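Local coordinates for protein Non-structural maintenance of chromosomes element 1 homolog (PDB 7DG2) that probably acts as a RING-type E3 ubiquitin ligase that, paired with a MAGE partner, serves the SMC5-SMC6 complex in DNA repair, at residues Lys104-Ile109 / Tyr159-Arg164; Lys189-Ser194 / Pro203-Cys208; Gln195-Cys200 / Pro219-Cys224. All coordinates share one frame; numbering follows the deposited sequence.

Contact 1 (Lys104-Ile109 / Tyr159-Arg164); sequences KTMELI and YTLHTR. With ACT (acetate ion), chain D.
In the Nse1 family region, whose fold belongs to the helix-turn-helix clan, helix 96-111 packs over the middle strand of a small antiparallel sheet, and I109 lies against Y159, T160 and L161. The axes of helix 104-109 and strand 159-161 run at 90° to each other, 8.5 Å apart, so the helix offers one short patch of side chains. I109 supplies most of it. A chi1 of -77° puts its CG1 beside the backbone N and leaves CG2 anti to it, which sets this methyl against L161, with I109 CG2 4.0 Å from L161 CG. The other branch reaches back toward the start of the strand, and I109 CD1 rests 3.5 Å from Y159 O and 3.9 Å from T160 CA. A beta-branched isoleucine suits the place because its two arms spread over three consecutive strand residues. One turn earlier, M106 CB lies 4.2 Å from L161 CD2, while the thioether runs away from the strand toward L169. T160 crosses I109 at about a right angle; its buried hydroxyl bonds to G115 O. H162 caps helix 163-176: its ND1 accepts from R164 N at 2.9 Å, within the ring plane. From the extended R164, NH1 donates at the guanidinium edge to an acetate, probably from the crystallisation liquor. A helix laid across a beta-hairpin is consistent with a winged-helix domain, the hairpin being the wing.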
# COMPACT_ATOMS: atom_id res chain seq x y z
N LYS A 104 18.70 12.77 -1.72
CA LYS A 104 19.86 13.36 -1.03
C LYS A 104 20.11 12.66 0.30
O LYS A 104 21.27 12.49 0.70
CB LYS A 104 19.66 14.86 -0.81
CG LYS A 104 19.53 15.69 -2.10
CD LYS A 104 20.72 15.48 -3.04
CE LYS A 104 22.01 16.06 -2.46
NZ LYS A 104 23.15 15.91 -3.43
N THR A 105 19.05 12.26 1.00
CA THR A 105 19.22 11.51 2.25
C THR A 105 19.85 10.15 1.99
O THR A 105 20.77 9.73 2.71
CB THR A 105 17.86 11.37 2.95
OG1 THR A 105 17.33 12.67 3.26
CG2 THR A 105 17.98 10.56 4.24
N MET A 106 19.36 9.44 0.98
CA MET A 106 19.97 8.18 0.57
C MET A 106 21.45 8.37 0.23
O MET A 106 22.29 7.56 0.63
CB MET A 106 19.21 7.61 -0.62
CG MET A 106 19.93 6.47 -1.33
SD MET A 106 18.86 5.58 -2.50
CE MET A 106 18.29 6.91 -3.53
N GLU A 107 21.77 9.44 -0.50
CA GLU A 107 23.17 9.69 -0.85
C GLU A 107 24.02 9.88 0.39
O GLU A 107 25.12 9.32 0.49
CB GLU A 107 23.27 10.90 -1.77
CG GLU A 107 24.70 11.36 -2.04
CD GLU A 107 24.77 12.62 -2.88
OE1 GLU A 107 25.88 12.95 -3.36
OE2 GLU A 107 23.73 13.28 -3.08
N LEU A 108 23.54 10.66 1.36
CA LEU A 108 24.30 10.85 2.59
C LEU A 108 24.44 9.53 3.36
O LEU A 108 25.50 9.25 3.92
CB LEU A 108 23.63 11.92 3.46
CG LEU A 108 24.33 12.34 4.74
CD1 LEU A 108 25.78 12.59 4.42
CD2 LEU A 108 23.67 13.60 5.27
N ILE A 109 23.38 8.72 3.39
CA ILE A 109 23.46 7.41 4.04
C ILE A 109 24.51 6.54 3.36
O ILE A 109 25.31 5.87 4.03
CB ILE A 109 22.07 6.75 4.02
CG1 ILE A 109 21.19 7.37 5.11
CG2 ILE A 109 22.19 5.24 4.15
CD1 ILE A 109 19.68 7.19 4.87
N TYR A 159 18.53 7.74 10.71
CA TYR A 159 17.83 7.01 9.65
C TYR A 159 18.82 6.26 8.78
O TYR A 159 19.84 6.80 8.37
CB TYR A 159 17.03 7.98 8.78
CG TYR A 159 15.97 8.70 9.56
CD1 TYR A 159 16.26 9.89 10.25
CD2 TYR A 159 14.68 8.19 9.66
CE1 TYR A 159 15.31 10.53 10.98
CE2 TYR A 159 13.71 8.84 10.40
CZ TYR A 159 14.04 10.01 11.06
OH TYR A 159 13.10 10.69 11.80
N THR A 160 18.47 5.01 8.45
CA THR A 160 19.19 4.28 7.42
C THR A 160 18.17 3.74 6.42
O THR A 160 16.95 3.88 6.61
CB THR A 160 20.05 3.15 8.03
OG1 THR A 160 20.93 2.61 7.03
CG2 THR A 160 19.16 2.05 8.59
N LEU A 161 18.66 3.17 5.33
CA LEU A 161 17.77 2.56 4.35
C LEU A 161 17.16 1.29 4.92
O LEU A 161 17.85 0.49 5.56
CB LEU A 161 18.53 2.22 3.07
CG LEU A 161 19.20 3.35 2.31
CD1 LEU A 161 19.77 2.81 1.02
CD2 LEU A 161 18.21 4.47 2.04
N HIS A 162 15.86 1.11 4.69
CA HIS A 162 15.22 -0.15 5.07
C HIS A 162 15.75 -1.28 4.20
O HIS A 162 16.19 -1.07 3.07
CB HIS A 162 13.69 -0.02 4.91
CG HIS A 162 12.91 -1.07 5.65
ND1 HIS A 162 12.78 -2.37 5.19
CD2 HIS A 162 12.21 -1.01 6.81
CE1 HIS A 162 12.04 -3.06 6.05
NE2 HIS A 162 11.70 -2.26 7.04
N THR A 163 15.70 -2.51 4.73
CA THR A 163 16.01 -3.68 3.91
C THR A 163 15.22 -3.65 2.60
O THR A 163 15.76 -3.95 1.53
CB THR A 163 15.72 -4.96 4.68
OG1 THR A 163 16.50 -4.96 5.88
CG2 THR A 163 16.07 -6.18 3.85
N ARG A 164 13.95 -3.27 2.66
CA ARG A 164 13.13 -3.18 1.45
C ARG A 164 13.76 -2.25 0.43
O ARG A 164 13.77 -2.54 -0.77
CB ARG A 164 11.73 -2.69 1.80
CG ARG A 164 10.82 -2.64 0.56
CD ARG A 164 9.71 -1.63 0.74
NE ARG A 164 8.71 -1.68 -0.32
CZ ARG A 164 7.51 -1.11 -0.21
NH1 ARG A 164 7.17 -0.49 0.91
NH2 ARG A 164 6.63 -1.19 -1.20
C ACT D . 3.79 -0.33 1.08
O ACT D . 4.48 0.71 0.81
OXT ACT D . 3.23 -1.15 0.27
CH3 ACT D . 3.62 -0.65 2.61

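Contact 2 (Lys189-Ser194 / Pro203-Cys208); sequences KVAIQS and PLHLQC. With ZN (zinc ion), chain G.
With its CG anti to the carbonyl carbon (chi1 -72°) and the ring turned by a chi2 of 114°, H205 presents ND1 to a zinc ion and NE2 to segment 189-194. C208 adopts a similar first torsion, which brings its SG to the same metal, at 2.4 Å; ND1 of H205 binds the zinc at 2.1 Å. C184 and C187 complete the site. On the other side of the imidazole, H205 NE2 donates to V190 O at 2.8 Å. The bond is bent, 138° at the hydrogen, and the donor is tilted from the carbonyl plane, although the oxygen lies near the ring plane. Histidine suits this position because one ring can serve metal and backbone at once, and the second-shell carbonyl fixes its rotation and would probably make ND1 a stronger donor to zinc. A191 CB covers one ring face, 3.4 Å from H205 NE2; so small a side chain permits this approach. Farther along, L206 CD1 packs 3.5 Å from S194 C, and a water links Q193 O to L206 N at the start of helix 206-212. This is the three-cysteine, one-histidine zinc site of a RING-like domain, its histidine just ahead of the helix.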
# COMPACT_ATOMS: atom_id res chain seq x y z
N LYS A 189 28.05 -7.38 -2.72
CA LYS A 189 26.78 -6.67 -2.75
C LYS A 189 26.90 -5.35 -2.01
O LYS A 189 27.81 -5.15 -1.20
CB LYS A 189 25.66 -7.51 -2.13
CG LYS A 189 25.42 -8.84 -2.82
CD LYS A 189 24.45 -9.71 -2.04
CE LYS A 189 24.03 -10.91 -2.86
NZ LYS A 189 23.48 -10.47 -4.18
N VAL A 190 25.97 -4.43 -2.32
CA VAL A 190 25.95 -3.14 -1.65
C VAL A 190 25.90 -3.33 -0.14
O VAL A 190 25.17 -4.19 0.38
CB VAL A 190 24.75 -2.30 -2.13
CG1 VAL A 190 24.52 -1.10 -1.23
CG2 VAL A 190 24.96 -1.86 -3.57
N ALA A 191 26.70 -2.54 0.57
CA ALA A 191 26.65 -2.49 2.03
C ALA A 191 26.32 -1.07 2.44
O ALA A 191 26.97 -0.13 1.98
CB ALA A 191 27.97 -2.94 2.66
N ILE A 192 25.32 -0.92 3.30
CA ILE A 192 24.99 0.38 3.86
C ILE A 192 25.65 0.50 5.22
O ILE A 192 26.45 1.41 5.47
CB ILE A 192 23.47 0.59 3.93
CG1 ILE A 192 22.85 0.51 2.54
CG2 ILE A 192 23.15 1.92 4.55
CD1 ILE A 192 23.38 1.55 1.56
N GLN A 193 25.35 -0.43 6.13
CA GLN A 193 26.11 -0.60 7.35
C GLN A 193 27.23 -1.60 7.10
O GLN A 193 27.03 -2.61 6.42
CB GLN A 193 25.22 -1.07 8.50
CG GLN A 193 24.11 -0.09 8.83
CD GLN A 193 23.28 -0.52 10.02
OE1 GLN A 193 22.09 -0.84 9.88
NE2 GLN A 193 23.90 -0.54 11.19
N SER A 194 28.41 -1.32 7.65
CA SER A 194 29.58 -2.12 7.31
C SER A 194 30.65 -1.91 8.36
O SER A 194 30.57 -1.00 9.19
CB SER A 194 30.14 -1.74 5.93
OG SER A 194 30.72 -0.45 5.99
N PRO A 203 35.02 -2.11 2.49
CA PRO A 203 33.95 -2.44 3.43
C PRO A 203 33.65 -3.93 3.48
O PRO A 203 33.83 -4.64 2.48
CB PRO A 203 32.76 -1.67 2.85
CG PRO A 203 32.98 -1.76 1.36
CD PRO A 203 34.50 -1.82 1.15
N LEU A 204 33.20 -4.41 4.64
CA LEU A 204 32.58 -5.73 4.76
C LEU A 204 31.25 -5.57 5.48
O LEU A 204 31.16 -4.79 6.43
CB LEU A 204 33.46 -6.71 5.53
CG LEU A 204 34.71 -7.25 4.84
CD1 LEU A 204 35.25 -8.46 5.60
CD2 LEU A 204 34.38 -7.62 3.41
N HIS A 205 30.23 -6.30 5.04
CA HIS A 205 29.02 -6.43 5.86
C HIS A 205 29.40 -6.98 7.23
O HIS A 205 30.34 -7.76 7.36
CB HIS A 205 28.00 -7.37 5.22
CG HIS A 205 27.32 -6.82 4.01
ND1 HIS A 205 27.50 -7.35 2.75
CD2 HIS A 205 26.43 -5.81 3.88
CE1 HIS A 205 26.76 -6.68 1.89
NE2 HIS A 205 26.10 -5.73 2.54
N LEU A 206 28.63 -6.59 8.25
CA LEU A 206 28.91 -7.09 9.59
C LEU A 206 28.79 -8.60 9.65
O LEU A 206 29.62 -9.27 10.28
CB LEU A 206 27.98 -6.42 10.61
CG LEU A 206 28.65 -5.32 11.43
CD1 LEU A 206 28.94 -4.10 10.56
CD2 LEU A 206 27.83 -4.94 12.66
N GLN A 207 27.78 -9.17 8.99
CA GLN A 207 27.66 -10.62 8.93
C GLN A 207 28.80 -11.24 8.13
O GLN A 207 29.26 -12.34 8.45
CB GLN A 207 26.32 -11.04 8.35
CG GLN A 207 25.28 -11.45 9.38
CD GLN A 207 24.31 -10.34 9.72
OE1 GLN A 207 23.73 -9.71 8.82
NE2 GLN A 207 24.13 -10.08 11.02
N CYS A 208 29.25 -10.56 7.08
CA CYS A 208 30.33 -11.12 6.28
C CYS A 208 31.67 -11.04 7.00
O CYS A 208 32.53 -11.91 6.81
CB CYS A 208 30.40 -10.41 4.93
SG CYS A 208 28.94 -10.69 3.90
ZN ZN G . 28.85 -8.94 2.31
O HOH W 1 26.29 -4.91 7.75

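Contact 3 (Gln195-Cys200 / Pro219-Cys224); sequences QLCENC and PTCPNC. With ZN (zinc ion), chain H.
From CB to its tip, N199 leans across the Cys4 zinc site of the RING-like domain, where two CxxC knuckles, C197-C200 and C221-C224, face each other over one metal. The N199 CB lies 4.0 Å from C224 SG and CG is at a similar distance, for the side chain runs alongside the sulfur before its amide turns in. With CG anti to the backbone N (chi1 180°), the nitrogen arrives well aimed: N199 ND2 donates to C224 SG at 3.2 Å, nearly straight at 165°, the sulfur lying close to the amide plane. N223 does the same in return, its ND2 giving a bond to C200 SG at 173°. Asparagine is apt here, since its short arm spans the gap between knuckles and its NH2 can donate to a sulfur that already binds metal. The SG atoms of C197, C200, C221 and C224 all bind the zinc ion, at 2.3 to 2.4 Å. Within each knuckle the first cysteine's SG also accepts backbone amides: C200 N gives to C197 SG and, in the matching turn, N223 N and C224 N to C221 SG. These N-H bonds would be expected to spread the negative charge of the thiolates and steady the loops. The second cysteine of each knuckle meets its counterpart through carbon as well, C200 CB standing 3.9 Å from C224 CB.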
# COMPACT_ATOMS: atom_id res chain seq x y z
N GLN A 195 31.66 -2.77 8.31
CA GLN A 195 32.95 -2.50 8.95
C GLN A 195 33.94 -2.11 7.86
O GLN A 195 34.06 -2.80 6.85
CB GLN A 195 33.45 -3.73 9.71
CG GLN A 195 32.63 -4.09 10.92
CD GLN A 195 33.32 -5.13 11.77
OE1 GLN A 195 34.23 -5.82 11.31
NE2 GLN A 195 32.90 -5.25 13.03
N LEU A 196 34.64 -1.01 8.08
CA LEU A 196 35.59 -0.49 7.10
C LEU A 196 37.02 -0.75 7.56
O LEU A 196 37.33 -0.62 8.75
CB LEU A 196 35.40 1.01 6.89
CG LEU A 196 34.04 1.47 6.36
CD1 LEU A 196 33.89 2.96 6.59
CD2 LEU A 196 33.93 1.11 4.88
N CYS A 197 37.88 -1.12 6.62
CA CYS A 197 39.31 -1.07 6.91
C CYS A 197 39.71 0.37 7.15
O CYS A 197 39.40 1.25 6.34
CB CYS A 197 40.13 -1.66 5.77
SG CYS A 197 41.91 -1.58 6.11
N GLU A 198 40.36 0.64 8.28
CA GLU A 198 40.72 2.02 8.56
C GLU A 198 41.98 2.44 7.84
O GLU A 198 42.30 3.63 7.82
CB GLU A 198 40.84 2.22 10.07
CG GLU A 198 39.57 1.82 10.79
CD GLU A 198 39.51 2.31 12.22
OE1 GLU A 198 38.50 2.96 12.58
OE2 GLU A 198 40.46 2.03 12.98
N ASN A 199 42.68 1.49 7.21
CA ASN A 199 43.84 1.82 6.39
C ASN A 199 43.47 2.07 4.93
O ASN A 199 43.84 3.10 4.38
CB ASN A 199 44.90 0.72 6.49
CG ASN A 199 46.12 1.03 5.66
OD1 ASN A 199 46.80 2.02 5.88
ND2 ASN A 199 46.39 0.17 4.67
N CYS A 200 42.74 1.14 4.30
CA CYS A 200 42.45 1.25 2.87
C CYS A 200 40.98 1.49 2.55
O CYS A 200 40.66 1.72 1.38
CB CYS A 200 42.91 -0.01 2.13
SG CYS A 200 41.81 -1.43 2.32
N PRO A 219 43.38 -11.31 12.69
CA PRO A 219 42.66 -11.08 11.43
C PRO A 219 43.23 -9.89 10.69
O PRO A 219 43.56 -8.85 11.28
CB PRO A 219 41.23 -10.82 11.89
CG PRO A 219 41.40 -10.19 13.24
CD PRO A 219 42.61 -10.84 13.85
N THR A 220 43.35 -10.04 9.37
CA THR A 220 43.94 -9.01 8.51
C THR A 220 42.99 -8.68 7.37
O THR A 220 42.21 -9.52 6.91
CB THR A 220 45.29 -9.46 7.95
OG1 THR A 220 45.12 -10.68 7.21
CG2 THR A 220 46.31 -9.66 9.07
N CYS A 221 43.10 -7.44 6.89
CA CYS A 221 42.25 -6.95 5.81
C CYS A 221 42.51 -7.73 4.52
O CYS A 221 43.67 -7.86 4.12
CB CYS A 221 42.50 -5.46 5.59
SG CYS A 221 41.78 -4.77 4.07
N PRO A 222 41.47 -8.22 3.84
CA PRO A 222 41.70 -9.00 2.61
C PRO A 222 42.26 -8.19 1.46
O PRO A 222 42.65 -8.78 0.44
CB PRO A 222 40.31 -9.54 2.26
CG PRO A 222 39.33 -8.89 3.22
CD PRO A 222 40.06 -7.86 4.02
N ASN A 223 42.32 -6.86 1.57
CA ASN A 223 42.78 -5.99 0.50
C ASN A 223 44.16 -5.41 0.74
O ASN A 223 44.97 -5.36 -0.19
CB ASN A 223 41.79 -4.83 0.30
CG ASN A 223 42.12 -3.98 -0.90
OD1 ASN A 223 42.20 -4.47 -2.03
ND2 ASN A 223 42.31 -2.68 -0.68
N CYS A 224 44.46 -4.95 1.95
CA CYS A 224 45.75 -4.33 2.25
C CYS A 224 46.56 -5.09 3.29
O CYS A 224 47.68 -4.68 3.59
CB CYS A 224 45.55 -2.88 2.71
SG CYS A 224 44.94 -2.72 4.41
ZN ZN H . 42.61 -2.65 4.11

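Contact 1 lies in the Nse1 family region and closes before contacts 2 and 3, both in the RING-like domain, begin. I192 joins contact 1 to contact 2, whose centres are 14 Å apart: I192 CG2 lies 3.5 Å from I109 CG2, so apolar packing seats the zinc-binding part on the helix-and-strand layer. Contacts 2 and 3, centres 13 Å apart, alternate along the sequence, as the cross-braced zinc ligands of a RING require. Contact 2 holds H205 and C208 of one site, contact 3 all four cysteines of the other, whose zinc is about 9 Å from the P203 side chain. In their shared sheet, Q195 N and L204 O stand 2.8 Å apart, a probable hydrogen bond.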